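Local coordinates for putative ABC transporter, ATP-binding protein ComA (Streptococcus mutans, PDB 3K8U), which is the peptidase domain, of the C39 family in the papain-like CA clan, of a putative ATP-binding ABC transporter protein, at residues A20-V25 against I136-Q141. Sequence-based numbering, arbitrary orientation.
Sequences AVLASV and IFLAPQ
Leu-138 puts one methyl, CD1, against both Leu-22 and Val-25, joining helix 17-28 to the antiparallel sheet in the buried core of a papain-like C39 peptidase domain. Leu-22 CD1 lies 3.6 Å from Leu-138 CD1, and Val-25 CG1 lies 3.8 Å from that same Leu-138 methyl. The two leucine side chains cross at about a right angle, whereas valine and leucine meet at a slant. No hydrogen bond links the two segments; the join is purely apolar, and the backbones stay well apart, with CA of Val-25 7.8 Å from CA of Leu-138.

The CB of Leu-22 points neither at the strand nor away from it, but with CG anti to the backbone N (chi1 180°) the end of the side chain comes nearer. The CB of Val-25 is directed toward the strand, and it is CG1, the branch opposite its own N, that makes the touch. Strand 134-140 alternates: Phe-137 turns its ring to the other face, stacked with Phe-84, while Leu-138 faces the helix. Ala-58 of helix 51-60 touches both leucines, so three elements share this apolar patch.

On the helix itself, Ala-20 O accepts from Ser-24 N and, on the opposite face of its carbonyl plane, from Ser-24 OG at 2.8 Å; this hydroxyl also bonds to Val-9 N.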
# COMPACT_ATOMS: atom_id res chain seq x y z
N ALA A 20 0.01 3.53 7.41
CA ALA A 20 -0.27 4.59 6.44
C ALA A 20 -0.95 4.11 5.16
O ALA A 20 -1.94 4.71 4.74
CB ALA A 20 1.00 5.37 6.11
N VAL A 21 -0.42 3.06 4.53
CA VAL A 21 -1.05 2.56 3.30
C VAL A 21 -2.44 2.00 3.59
O VAL A 21 -3.36 2.19 2.79
CB VAL A 21 -0.19 1.51 2.53
CG1 VAL A 21 1.12 2.15 2.08
CG2 VAL A 21 0.07 0.27 3.37
N LEU A 22 -2.62 1.36 4.74
CA LEU A 22 -3.92 0.81 5.10
C LEU A 22 -4.92 1.95 5.31
O LEU A 22 -6.05 1.89 4.82
CB LEU A 22 -3.82 -0.06 6.36
CG LEU A 22 -5.13 -0.70 6.85
CD1 LEU A 22 -5.81 -1.48 5.73
CD2 LEU A 22 -4.85 -1.60 8.04
N ALA A 23 -4.49 3.01 6.00
CA ALA A 23 -5.35 4.17 6.24
C ALA A 23 -5.72 4.82 4.90
O ALA A 23 -6.86 5.27 4.72
CB ALA A 23 -4.64 5.18 7.14
N SER A 24 -4.78 4.84 3.97
CA SER A 24 -5.00 5.43 2.65
C SER A 24 -6.10 4.71 1.88
O SER A 24 -7.02 5.35 1.36
CB SER A 24 -3.70 5.42 1.84
OG SER A 24 -2.68 6.16 2.47
N VAL A 25 -6.00 3.39 1.81
CA VAL A 25 -6.99 2.58 1.10
C VAL A 25 -8.35 2.69 1.79
O VAL A 25 -9.37 2.88 1.12
CB VAL A 25 -6.56 1.10 1.01
CG1 VAL A 25 -7.68 0.25 0.43
CG2 VAL A 25 -5.31 0.98 0.14
N ILE A 136 -1.57 -6.61 -2.13
CA ILE A 136 -2.66 -6.85 -1.20
C ILE A 136 -3.86 -6.04 -1.67
O ILE A 136 -3.79 -4.82 -1.80
CB ILE A 136 -2.28 -6.44 0.25
CG1 ILE A 136 -1.07 -7.25 0.72
CG2 ILE A 136 -3.47 -6.68 1.20
CD1 ILE A 136 -0.44 -6.75 2.01
N PHE A 137 -4.95 -6.76 -1.96
CA PHE A 137 -6.19 -6.16 -2.42
C PHE A 137 -7.23 -6.17 -1.30
O PHE A 137 -7.38 -7.19 -0.61
CB PHE A 137 -6.73 -6.92 -3.64
CG PHE A 137 -5.89 -6.75 -4.88
CD1 PHE A 137 -6.24 -5.81 -5.85
CD2 PHE A 137 -4.74 -7.51 -5.07
CE1 PHE A 137 -5.45 -5.63 -6.98
CE2 PHE A 137 -3.95 -7.34 -6.20
CZ PHE A 137 -4.30 -6.39 -7.16
N LEU A 138 -7.92 -5.05 -1.12
CA LEU A 138 -8.93 -4.93 -0.08
C LEU A 138 -10.26 -4.50 -0.69
O LEU A 138 -10.29 -3.74 -1.66
CB LEU A 138 -8.52 -3.90 0.97
CG LEU A 138 -7.10 -3.92 1.54
CD1 LEU A 138 -6.97 -2.81 2.57
CD2 LEU A 138 -6.78 -5.26 2.16
N ALA A 139 -11.36 -4.96 -0.10
CA ALA A 139 -12.69 -4.61 -0.58
C ALA A 139 -13.69 -4.68 0.57
O ALA A 139 -13.64 -5.58 1.39
CB ALA A 139 -13.11 -5.56 -1.70
N PRO A 140 -14.60 -3.68 0.65
CA PRO A 140 -15.61 -3.65 1.71
C PRO A 140 -16.55 -4.85 1.58
O PRO A 140 -17.10 -5.09 0.50
CB PRO A 140 -16.35 -2.34 1.44
CG PRO A 140 -15.29 -1.48 0.82
CD PRO A 140 -14.64 -2.45 -0.14
N GLN A 141 -16.72 -5.61 2.66
CA GLN A 141 -17.60 -6.77 2.64
C GLN A 141 -19.02 -6.43 3.10
O GLN A 141 -19.16 -5.53 3.96
CB GLN A 141 -17.02 -7.90 3.50
CG GLN A 141 -16.84 -7.56 4.97
CD GLN A 141 -16.24 -8.71 5.78
OE1 GLN A 141 -16.28 -8.69 7.01
NE2 GLN A 141 -15.69 -9.70 5.09